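Local coordinates for Xaa-Pro Dipeptidase (Alteromonas macleodii, PDB 2QS8), which probably hydrolyses small peptides as a metal-dependent carboxypeptidase or dipeptidase of the amidohydrolase superfamily, at residues H69-Q74 against G192-V197; F138-T143 against G229-V234. All coordinates share one frame; numbering follows the deposited sequence.

How the contacts relate
Both contacts are buried in the same TIM barrel, with centres about 7 Å apart, and they meet on two neighbouring parallel strands, 192-196 and 231-236. Strand 192-196 belongs to contact 1 and strand 231-236 to contact 2. Backbone pairs join them: Ile-193 N to Trp-231 O and Ile-193 O to Ala-233 N, each 2.9 Å and each a probable hydrogen bond. Contact 1 is polar and lies at the magnesium site; contact 2 is largely apolar and lies somewhat farther from the chain centre (about 11 Å against 8 Å, centre to centre). Side-chain packing adds to these backbone bonds, Lys-194 CG lying 3.3 Å from Thr-143 OG1. Only Phe-138 in contact 2 is partly exposed among the touching residues.

Contact 1: residues H69-Q74 against G192-V197; sequences HVHFGQ and GIKITV. With MG (magnesium ion), chain C.
A buried, polar contact at the metal centre brings Lys-194 of strand 192-196 up to the rings of His-69 and His-71 inside an amidohydrolase TIM barrel. The two histidines form the HxH motif that follows the first barrel strand, and both use NE2 on magnesium: 2.4 Å from His-69 and 2.2 Å from His-71, the two bonds meeting at about 93°. Asp-328 completes the protein ligands. The far nitrogens are held as well, His-69 ND1 by Glu-254 and His-71 ND1 by the carbonyl of Gly-114, which fixes the rotation of each ring.

Lys-194 starts with CG anti to the backbone N (chi1 165°) and then bends at chi2 and chi4, so that its amine arrives among the rings, crossing the His-69 side chain at about a right angle. NZ donates to Val-113 O rather than to a histidine. In many relatives a lysine on this fourth strand is carboxylated and bridges two metals; here it is modelled as a plain amine beside one. NZ stands obliquely to the His-69 ring, 3.9 Å from CE1, and at the edge of the His-71 ring, 4.4 Å from its CE1.

Contact 2: residues F138-T143 against G229-V234; sequences FAAGKT and GMWVAV
The indole of Trp-231 reaches across to residues 138-140 and presents the far end of its six-membered ring, CZ2 and CH2, to them. Of the 149 Å² buried between the segments, 73 Å² belongs to this one side chain. Its chi1 of 38° puts CG between the backbone N and the carbonyl carbon, which swings the ring out from strand 231-236 toward the other segment.

Three groups meet that end from different directions. The carbonyl O of Phe-138 lies at the ring edge, near its plane, 4.2 Å from Trp-231 CZ2. Ala-139 O is also 4.2 Å from Trp-231 CZ2 but is displaced well off the plane, on the side that Ala-140 CB shares; that methyl approaches obliquely, 3.9 Å from Trp-231 CH2. The Phe-138 side chain adds its CB, 4.4 Å from Trp-231 CZ2, while its ring leads away from the indole and no stack forms.

In the TIM barrel the two segments belong to the third and fifth strands, with strand 192-196 between them. The backbone hydrogen bonding of Ala-139 with Gly-192 places the middle strand beside residues 138-140, and its other side pairs with strand 231-236, so the indole spans the middle strand through the barrel interior. Trp-231 lies toward the end of the barrel remote from the metal, where Arg-111 of the second strand makes a cation-pi contact with it. Ala-139 points its methyl the other way, onto helix 119-128, while Ala-140 touches Lys-194.

Past the apolar patch, Lys-142 folds back to give NZ to Thr-143 O at 2.7 Å, in the carbonyl plane on a lone pair (C=O...N 139°); the same amine also bonds Ala-151 O.

Contact 1: residues H69-Q74 against G192-V197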
ATOM      1  N   HIS A  69     -30.348  14.870  -1.499  1.00 22.03           N
ATOM      2  CA  HIS A  69     -30.007  13.510  -1.907  1.00 22.16           C
ATOM      3  C   HIS A  69     -30.721  13.046  -3.170  1.00 20.96           C
ATOM      4  O   HIS A  69     -31.809  12.469  -3.108  1.00 19.54           O
ATOM      5  CB  HIS A  69     -30.315  12.558  -0.747  1.00 22.33           C
ATOM      6  CG  HIS A  69     -29.660  11.214  -0.854  1.00 25.96           C
ATOM      7  ND1 HIS A  69     -28.841  10.710   0.135  1.00 26.42           N
ATOM      8  CD2 HIS A  69     -29.744  10.251  -1.801  1.00 25.72           C
ATOM      9  CE1 HIS A  69     -28.454   9.492  -0.199  1.00 24.81           C
ATOM     10  NE2 HIS A  69     -28.989   9.189  -1.367  1.00 26.11           N
ATOM     11  N   VAL A  70     -30.102  13.297  -4.317  1.00 21.32           N
ATOM     12  CA  VAL A  70     -30.694  12.895  -5.588  1.00 22.75           C
ATOM     13  C   VAL A  70     -29.662  12.182  -6.459  1.00 23.16           C
ATOM     14  O   VAL A  70     -28.457  12.350  -6.264  1.00 24.18           O
ATOM     15  CB  VAL A  70     -31.258  14.113  -6.379  1.00 23.75           C
ATOM     16  CG1 VAL A  70     -32.347  14.813  -5.558  1.00 22.50           C
ATOM     17  CG2 VAL A  70     -30.139  15.075  -6.731  1.00 21.39           C
ATOM     18  N   HIS A  71     -30.146  11.381  -7.405  1.00 21.90           N
ATOM     19  CA  HIS A  71     -29.273  10.643  -8.312  1.00 22.42           C
ATOM     20  C   HIS A  71     -29.720  10.814  -9.765  1.00 21.68           C
ATOM     21  O   HIS A  71     -30.178   9.858 -10.399  1.00 22.02           O
ATOM     22  CB  HIS A  71     -29.274   9.145  -7.967  1.00 20.13           C
ATOM     23  CG  HIS A  71     -28.763   8.831  -6.599  1.00 23.04           C
ATOM     24  ND1 HIS A  71     -27.441   8.996  -6.241  1.00 23.62           N
ATOM     25  CD2 HIS A  71     -29.393   8.348  -5.501  1.00 22.33           C
ATOM     26  CE1 HIS A  71     -27.280   8.625  -4.984  1.00 25.71           C
ATOM     27  NE2 HIS A  71     -28.448   8.228  -4.512  1.00 25.68           N
ATOM     28  N   PHE A  72     -29.599  12.024 -10.296  1.00 20.81           N
ATOM     29  CA  PHE A  72     -29.989  12.252 -11.679  1.00 21.59           C
ATOM     30  C   PHE A  72     -29.202  11.265 -12.535  1.00 23.27           C
ATOM     31  O   PHE A  72     -28.010  11.050 -12.300  1.00 24.32           O
ATOM     32  CB  PHE A  72     -29.646  13.674 -12.136  1.00 22.50           C
ATOM     33  CG  PHE A  72     -30.361  14.772 -11.378  1.00 21.99           C
ATOM     34  CD1 PHE A  72     -31.638  14.577 -10.857  1.00 22.60           C
ATOM     35  CD2 PHE A  72     -29.776  16.023 -11.251  1.00 21.60           C
ATOM     36  CE1 PHE A  72     -32.319  15.623 -10.223  1.00 22.34           C
ATOM     37  CE2 PHE A  72     -30.445  17.075 -10.623  1.00 21.18           C
ATOM     38  CZ  PHE A  72     -31.719  16.874 -10.110  1.00 22.98           C
ATOM     39  N   GLY A  73     -29.864  10.662 -13.518  1.00 24.60           N
ATOM     40  CA  GLY A  73     -29.190   9.714 -14.384  1.00 26.01           C
ATOM     41  C   GLY A  73     -29.660   8.289 -14.188  1.00 27.47           C
ATOM     42  O   GLY A  73     -29.304   7.399 -14.955  1.00 29.58           O
ATOM     43  N   GLN A  74     -30.455   8.065 -13.150  1.00 26.59           N
ATOM     44  CA  GLN A  74     -30.979   6.736 -12.887  1.00 27.16           C
ATOM     45  C   GLN A  74     -32.346   6.800 -12.221  1.00 26.94           C
ATOM     46  O   GLN A  74     -32.707   7.812 -11.615  1.00 24.97           O
ATOM     47  CB  GLN A  74     -30.002   5.952 -12.006  1.00 27.66           C
ATOM     48  CG  GLN A  74     -29.950   6.410 -10.565  1.00 28.36           C
ATOM     49  CD  GLN A  74     -28.708   5.919  -9.839  1.00 29.94           C
ATOM     50  OE1 GLN A  74     -27.610   6.445 -10.031  1.00 28.47           O
ATOM     51  NE2 GLN A  74     -28.873   4.898  -9.004  1.00 28.46           N
ATOM     52  N   GLY A 192     -18.188  17.743  -3.243  1.00 21.98           N
ATOM     53  CA  GLY A 192     -18.123  17.041  -1.976  1.00 21.28           C
ATOM     54  C   GLY A 192     -17.850  15.556  -2.095  1.00 21.02           C
ATOM     55  O   GLY A 192     -17.585  15.027  -3.180  1.00 20.45           O
ATOM     56  N   ILE A 193     -17.934  14.880  -0.955  1.00 20.99           N
ATOM     57  CA  ILE A 193     -17.672  13.453  -0.876  1.00 19.30           C
ATOM     58  C   ILE A 193     -18.855  12.691  -0.330  1.00 21.60           C
ATOM     59  O   ILE A 193     -19.576  13.171   0.547  1.00 20.68           O
ATOM     60  CB  ILE A 193     -16.459  13.170   0.044  1.00 18.68           C
ATOM     61  CG1 ILE A 193     -15.189  13.774  -0.554  1.00 16.15           C
ATOM     62  CG2 ILE A 193     -16.296  11.663   0.258  1.00 16.80           C
ATOM     63  CD1 ILE A 193     -14.753  13.149  -1.886  1.00 16.64           C
ATOM     64  N   LYS A 194     -19.044  11.486  -0.852  1.00 22.38           N
ATOM     65  CA  LYS A 194     -20.109  10.605  -0.404  1.00 22.80           C
ATOM     66  C   LYS A 194     -19.517   9.206  -0.204  1.00 22.35           C
ATOM     67  O   LYS A 194     -18.791   8.706  -1.065  1.00 20.54           O
ATOM     68  CB  LYS A 194     -21.225  10.566  -1.449  1.00 24.23           C
ATOM     69  CG  LYS A 194     -22.205   9.422  -1.283  1.00 24.40           C
ATOM     70  CD  LYS A 194     -23.029   9.552  -0.019  1.00 23.82           C
ATOM     71  CE  LYS A 194     -24.110   8.477   0.025  1.00 27.10           C
ATOM     72  NZ  LYS A 194     -24.886   8.395  -1.243  1.00 27.16           N
ATOM     73  N   ILE A 195     -19.805   8.591   0.937  1.00 21.45           N
ATOM     74  CA  ILE A 195     -19.312   7.243   1.216  1.00 21.81           C
ATOM     75  C   ILE A 195     -20.436   6.372   1.776  1.00 22.16           C
ATOM     76  O   ILE A 195     -21.428   6.889   2.300  1.00 23.07           O
ATOM     77  CB  ILE A 195     -18.172   7.236   2.265  1.00 21.45           C
ATOM     78  CG1 ILE A 195     -18.707   7.693   3.628  1.00 22.59           C
ATOM     79  CG2 ILE A 195     -17.029   8.098   1.795  1.00 21.68           C
ATOM     80  CD1 ILE A 195     -17.687   7.610   4.770  1.00 18.81           C
ATOM     81  N   THR A 196     -20.287   5.062   1.640  1.00 19.40           N
ATOM     82  CA  THR A 196     -21.248   4.122   2.198  1.00 19.01           C
ATOM     83  C   THR A 196     -20.533   3.517   3.413  1.00 19.68           C
ATOM     84  O   THR A 196     -19.723   2.596   3.293  1.00 20.14           O
ATOM     85  CB  THR A 196     -21.650   3.013   1.179  1.00 19.30           C
ATOM     86  OG1 THR A 196     -20.484   2.469   0.548  1.00 18.38           O
ATOM     87  CG2 THR A 196     -22.568   3.581   0.118  1.00 17.27           C
ATOM     88  N   VAL A 197     -20.821   4.073   4.584  1.00 18.90           N
ATOM     89  CA  VAL A 197     -20.199   3.606   5.813  1.00 19.10           C
ATOM     90  C   VAL A 197     -20.775   2.270   6.313  1.00 20.34           C
ATOM     91  O   VAL A 197     -20.211   1.652   7.217  1.00 20.96           O
ATOM     92  CB  VAL A 197     -20.308   4.680   6.935  1.00 17.83           C
ATOM     93  CG1 VAL A 197     -21.613   4.534   7.684  1.00 14.48           C
ATOM     94  CG2 VAL A 197     -19.106   4.577   7.869  1.00 17.62           C
TER
HETATM   95 MG    MG C 500     -28.721   7.164  -2.638  1.00 29.56          MG

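Contact 2: residues F138-T143 against G229-V234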
ATOM      1  N   PHE A 138     -24.694  20.456  -6.762  1.00 22.63           N
ATOM      2  CA  PHE A 138     -23.506  20.264  -5.954  1.00 23.02           C
ATOM      3  C   PHE A 138     -23.337  18.748  -5.940  1.00 21.67           C
ATOM      4  O   PHE A 138     -24.151  18.007  -5.371  1.00 19.62           O
ATOM      5  CB  PHE A 138     -23.709  20.855  -4.568  1.00 23.60           C
ATOM      6  CG  PHE A 138     -23.823  22.352  -4.579  1.00 25.97           C
ATOM      7  CD1 PHE A 138     -25.059  22.972  -4.649  1.00 24.88           C
ATOM      8  CD2 PHE A 138     -22.678  23.151  -4.551  1.00 27.68           C
ATOM      9  CE1 PHE A 138     -25.162  24.358  -4.691  1.00 26.04           C
ATOM     10  CE2 PHE A 138     -22.776  24.549  -4.590  1.00 27.67           C
ATOM     11  CZ  PHE A 138     -24.020  25.146  -4.659  1.00 26.19           C
ATOM     12  N   ALA A 139     -22.275  18.296  -6.598  1.00 21.70           N
ATOM     13  CA  ALA A 139     -22.029  16.875  -6.763  1.00 21.29           C
ATOM     14  C   ALA A 139     -20.901  16.265  -5.960  1.00 21.75           C
ATOM     15  O   ALA A 139     -19.925  16.928  -5.608  1.00 23.48           O
ATOM     16  CB  ALA A 139     -21.824  16.588  -8.233  1.00 21.63           C
ATOM     17  N   ALA A 140     -21.045  14.975  -5.689  1.00 19.40           N
ATOM     18  CA  ALA A 140     -20.053  14.227  -4.942  1.00 18.51           C
ATOM     19  C   ALA A 140     -19.303  13.268  -5.876  1.00 17.82           C
ATOM     20  O   ALA A 140     -18.326  12.631  -5.473  1.00 17.35           O
ATOM     21  CB  ALA A 140     -20.732  13.448  -3.834  1.00 18.65           C
ATOM     22  N   GLY A 141     -19.754  13.188  -7.127  1.00 16.66           N
ATOM     23  CA  GLY A 141     -19.131  12.279  -8.066  1.00 17.47           C
ATOM     24  C   GLY A 141     -19.343  10.829  -7.635  1.00 18.56           C
ATOM     25  O   GLY A 141     -20.412  10.467  -7.131  1.00 18.16           O
ATOM     26  N   LYS A 142     -18.326   9.993  -7.819  1.00 19.58           N
ATOM     27  CA  LYS A 142     -18.436   8.587  -7.452  1.00 19.56           C
ATOM     28  C   LYS A 142     -18.437   8.385  -5.945  1.00 19.15           C
ATOM     29  O   LYS A 142     -17.547   8.868  -5.249  1.00 19.33           O
ATOM     30  CB  LYS A 142     -17.284   7.777  -8.061  1.00 19.76           C
ATOM     31  CG  LYS A 142     -17.278   6.299  -7.646  1.00 18.64           C
ATOM     32  CD  LYS A 142     -18.355   5.479  -8.358  1.00 17.83           C
ATOM     33  CE  LYS A 142     -18.465   4.081  -7.764  1.00 17.23           C
ATOM     34  NZ  LYS A 142     -19.149   4.090  -6.442  1.00 18.96           N
ATOM     35  N   THR A 143     -19.448   7.682  -5.451  1.00 18.84           N
ATOM     36  CA  THR A 143     -19.556   7.387  -4.020  1.00 19.00           C
ATOM     37  C   THR A 143     -18.384   6.470  -3.670  1.00 18.24           C
ATOM     38  O   THR A 143     -18.072   5.552  -4.414  1.00 17.33           O
ATOM     39  CB  THR A 143     -20.875   6.633  -3.685  1.00 18.39           C
ATOM     40  OG1 THR A 143     -21.997   7.475  -3.984  1.00 17.91           O
ATOM     41  CG2 THR A 143     -20.906   6.249  -2.208  1.00 14.84           C
ATOM     42  N   GLY A 229     -11.621  21.224   1.398  1.00 22.82           N
ATOM     43  CA  GLY A 229     -12.823  22.016   1.577  1.00 23.59           C
ATOM     44  C   GLY A 229     -14.063  21.334   1.031  1.00 24.29           C
ATOM     45  O   GLY A 229     -14.921  21.973   0.418  1.00 25.55           O
HETATM   46  N   MSE A 230     -14.154  20.029   1.258  1.00 22.66           N
HETATM   47  CA  MSE A 230     -15.280  19.244   0.773  1.00 20.79           C
HETATM   48  C   MSE A 230     -16.159  18.754   1.912  1.00 22.13           C
HETATM   49  O   MSE A 230     -15.650  18.357   2.958  1.00 22.99           O
HETATM   50  CB  MSE A 230     -14.744  18.059  -0.018  1.00 19.85           C
HETATM   51  CG  MSE A 230     -13.938  18.491  -1.220  1.00 15.08           C
HETATM   52 SE   MSE A 230     -13.181  16.937  -2.143  1.00 24.62          SE
HETATM   53  CE  MSE A 230     -14.595  16.539  -3.485  1.00 14.12           C
ATOM     54  N   TRP A 231     -17.478  18.814   1.731  1.00 22.39           N
ATOM     55  CA  TRP A 231     -18.382  18.315   2.764  1.00 22.36           C
ATOM     56  C   TRP A 231     -18.418  16.799   2.619  1.00 22.40           C
ATOM     57  O   TRP A 231     -18.023  16.261   1.581  1.00 23.23           O
ATOM     58  CB  TRP A 231     -19.799  18.898   2.618  1.00 21.09           C
ATOM     59  CG  TRP A 231     -20.281  19.063   1.197  1.00 22.88           C
ATOM     60  CD1 TRP A 231     -20.348  20.226   0.492  1.00 23.47           C
ATOM     61  CD2 TRP A 231     -20.779  18.037   0.323  1.00 22.81           C
ATOM     62  NE1 TRP A 231     -20.864  19.996  -0.761  1.00 24.53           N
ATOM     63  CE2 TRP A 231     -21.140  18.663  -0.891  1.00 24.11           C
ATOM     64  CE3 TRP A 231     -20.966  16.654   0.452  1.00 23.27           C
ATOM     65  CZ2 TRP A 231     -21.665  17.952  -1.976  1.00 25.80           C
ATOM     66  CZ3 TRP A 231     -21.490  15.945  -0.628  1.00 25.64           C
ATOM     67  CH2 TRP A 231     -21.836  16.595  -1.822  1.00 26.86           C
ATOM     68  N   VAL A 232     -18.883  16.106   3.651  1.00 21.44           N
ATOM     69  CA  VAL A 232     -18.952  14.657   3.616  1.00 19.45           C
ATOM     70  C   VAL A 232     -20.351  14.141   3.965  1.00 22.36           C
ATOM     71  O   VAL A 232     -20.824  14.312   5.090  1.00 21.92           O
ATOM     72  CB  VAL A 232     -17.905  14.036   4.589  1.00 20.35           C
ATOM     73  CG1 VAL A 232     -18.007  12.517   4.610  1.00 15.84           C
ATOM     74  CG2 VAL A 232     -16.502  14.457   4.169  1.00 17.06           C
ATOM     75  N   ALA A 233     -21.015  13.537   2.981  1.00 21.15           N
ATOM     76  CA  ALA A 233     -22.342  12.950   3.166  1.00 22.55           C
ATOM     77  C   ALA A 233     -22.078  11.457   3.412  1.00 23.08           C
ATOM     78  O   ALA A 233     -21.164  10.885   2.821  1.00 23.22           O
ATOM     79  CB  ALA A 233     -23.189  13.145   1.912  1.00 20.22           C
ATOM     80  N   VAL A 234     -22.876  10.826   4.268  1.00 23.95           N
ATOM     81  CA  VAL A 234     -22.643   9.421   4.594  1.00 22.56           C
ATOM     82  C   VAL A 234     -23.852   8.481   4.585  1.00 23.77           C
ATOM     83  O   VAL A 234     -24.789   8.642   5.365  1.00 25.13           O
ATOM     84  CB  VAL A 234     -21.949   9.304   5.986  1.00 21.48           C
ATOM     85  CG1 VAL A 234     -21.666   7.838   6.334  1.00 17.87           C
ATOM     86  CG2 VAL A 234     -20.663  10.106   5.989  1.00 20.36           C
TER